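Local coordinates for putative HTH-type transcriptional regulator YwnA (Bacillus subtilis subsp. subtilis, PDB 1XD7), which probably binds DNA through a winged helix-turn-helix domain and regulates transcription as a member of the Rrf2 family, at residues S72-Y77 against N120-K125. Residues are numbered along the deposited sequence; the frame is centred on the assembly and turned at random.
Sequences SLLEVY and NELASK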
loop_
_atom_site.group_PDB
_atom_site.type_symbol
_atom_site.label_atom_id
_atom_site.label_comp_id
_atom_site.label_asym_id
_atom_site.label_seq_id
_atom_site.Cartn_x
_atom_site.Cartn_y
_atom_site.Cartn_z
ATOM N N SER A 72 10.791 -12.579 9.562
ATOM C CA SER A 72 10.222 -12.172 8.289
ATOM C C SER A 72 9.851 -10.706 8.304
ATOM O O SER A 72 9.527 -10.158 9.352
ATOM C CB SER A 72 8.973 -13.002 7.997
ATOM O OG SER A 72 8.003 -12.783 9.007
ATOM N N LEU A 73 9.892 -10.066 7.147
ATOM C CA LEU A 73 9.518 -8.671 7.093
ATOM C C LEU A 73 8.036 -8.558 7.471
ATOM O O LEU A 73 7.635 -7.658 8.201
ATOM C CB LEU A 73 9.789 -8.110 5.700
ATOM C CG LEU A 73 11.278 -8.146 5.303
ATOM C CD1 LEU A 73 11.561 -7.108 4.231
ATOM C CD2 LEU A 73 12.148 -7.845 6.511
ATOM N N LEU A 74 7.227 -9.494 6.998
ATOM C CA LEU A 74 5.808 -9.485 7.329
ATOM C C LEU A 74 5.691 -9.473 8.852
ATOM O O LEU A 74 4.913 -8.707 9.421
ATOM C CB LEU A 74 5.132 -10.727 6.731
ATOM C CG LEU A 74 3.641 -11.034 6.958
ATOM C CD1 LEU A 74 3.461 -11.641 8.323
ATOM C CD2 LEU A 74 2.799 -9.786 6.794
ATOM N N GLU A 75 6.495 -10.305 9.505
ATOM C CA GLU A 75 6.507 -10.392 10.968
ATOM C C GLU A 75 6.790 -9.013 11.564
ATOM O O GLU A 75 6.202 -8.629 12.579
ATOM C CB GLU A 75 7.580 -11.396 11.414
ATOM C CG GLU A 75 7.657 -11.680 12.913
ATOM C CD GLU A 75 8.461 -12.951 13.224
ATOM O OE1 GLU A 75 8.940 -13.616 12.279
ATOM O OE2 GLU A 75 8.611 -13.299 14.414
ATOM N N VAL A 76 7.689 -8.269 10.922
ATOM C CA VAL A 76 8.052 -6.932 11.379
ATOM C C VAL A 76 6.896 -5.980 11.146
ATOM O O VAL A 76 6.557 -5.163 12.002
ATOM C CB VAL A 76 9.264 -6.372 10.602
ATOM C CG1 VAL A 76 9.603 -4.984 11.116
ATOM C CG2 VAL A 76 10.449 -7.300 10.734
ATOM N N TYR A 77 6.315 -6.089 9.960
ATOM C CA TYR A 77 5.194 -5.264 9.551
ATOM C C TYR A 77 4.074 -5.198 10.585
ATOM O O TYR A 77 3.737 -4.125 11.071
ATOM C CB TYR A 77 4.630 -5.798 8.241
ATOM C CG TYR A 77 3.442 -5.020 7.716
ATOM C CD1 TYR A 77 3.590 -3.723 7.222
ATOM C CD2 TYR A 77 2.170 -5.596 7.680
ATOM C CE1 TYR A 77 2.498 -3.020 6.696
ATOM C CE2 TYR A 77 1.070 -4.903 7.157
ATOM C CZ TYR A 77 1.240 -3.619 6.664
ATOM O OH TYR A 77 0.158 -2.948 6.121
ATOM N N ASN A 120 2.138 -11.629 1.361
ATOM C CA ASN A 120 2.847 -12.859 1.055
ATOM C C ASN A 120 4.317 -12.652 0.681
ATOM O O ASN A 120 5.154 -13.506 0.965
ATOM C CB ASN A 120 2.079 -13.646 -0.001
ATOM C CG ASN A 120 0.932 -14.440 0.606
ATOM O OD1 ASN A 120 0.060 -14.939 -0.102
ATOM N ND2 ASN A 120 0.934 -14.564 1.930
ATOM N N GLU A 121 4.639 -11.523 0.065
ATOM C CA GLU A 121 6.030 -11.238 -0.247
ATOM C C GLU A 121 6.748 -10.973 1.074
ATOM O O GLU A 121 7.739 -11.624 1.397
ATOM C CB GLU A 121 6.149 -10.006 -1.138
ATOM C CG GLU A 121 6.149 -10.346 -2.599
ATOM C CD GLU A 121 7.213 -11.368 -2.926
ATOM O OE1 GLU A 121 8.407 -11.036 -2.776
ATOM O OE2 GLU A 121 6.864 -12.502 -3.321
ATOM N N LEU A 122 6.225 -10.030 1.849
ATOM C CA LEU A 122 6.826 -9.679 3.131
ATOM C C LEU A 122 7.158 -10.881 3.975
ATOM O O LEU A 122 7.992 -10.802 4.870
ATOM C CB LEU A 122 5.896 -8.790 3.937
ATOM C CG LEU A 122 5.620 -7.418 3.354
ATOM C CD1 LEU A 122 4.553 -6.759 4.205
ATOM C CD2 LEU A 122 6.891 -6.594 3.323
ATOM N N ALA A 123 6.487 -11.991 3.715
ATOM C CA ALA A 123 6.748 -13.189 4.486
ATOM C C ALA A 123 7.804 -14.032 3.784
ATOM O O ALA A 123 8.321 -14.985 4.346
ATOM C CB ALA A 123 5.467 -13.983 4.667
ATOM N N SER A 124 8.122 -13.673 2.551
ATOM C CA SER A 124 9.116 -14.415 1.803
ATOM C C SER A 124 10.529 -13.988 2.211
ATOM O O SER A 124 11.411 -14.829 2.388
ATOM C CB SER A 124 8.916 -14.199 0.304
ATOM O OG SER A 124 9.154 -12.850 -0.057
ATOM N N LYS A 125 10.731 -12.683 2.374
ATOM C CA LYS A 125 12.032 -12.156 2.755
ATOM C C LYS A 125 12.249 -12.281 4.251
ATOM O O LYS A 125 11.306 -12.494 5.010
ATOM C CB LYS A 125 12.148 -10.692 2.358
ATOM C CG LYS A 125 11.599 -10.392 0.989
ATOM C CD LYS A 125 12.209 -11.289 -0.056
ATOM C CE LYS A 125 11.560 -11.024 -1.397
ATOM N NZ LYS A 125 11.632 -9.577 -1.735
#
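Leu74 N donates a hydrogen bond to Leu122 O, 2.6 Å away, so a carbonyl near the end of helix 98-122 meets an amide in the first turn of helix 73-80. The amide approaches from above the carbonyl plane, 60° out of it. The N-terminal end of helix 73-80, with its partial positive charge, probably favours the carbonyl oxygen there. Ser72 is the N-cap, and with Glu75 it forms a capping box.

The two chains run close here, with Leu74 CA 4.3 Å from Leu122 CA. Leu74 CB packs on Leu122 CB at 3.5 Å and also touches Ala123 CB. With CG anti to its own carbonyl carbon (chi1 -65°), the Leu122 side chain reaches toward helix 73-80 and its methyls take different partners. CD1 lies over one face of the Tyr77 ring, 4.1 Å from Tyr77 CG. CD2 meets Leu73 CB at 4.0 Å. Leu73 CG also packs on Lys125 CB. Ser72 CA makes a CA-H...O contact with Lys125 O, 3.5 Å away.

The contact joins the first turn of helix 73-80 to the last part of the long helix 98-122 and the residues that follow it. Leu73 also touches Ile12 of helix 7-19, while Leu122 packs on Val114 of the second subunit.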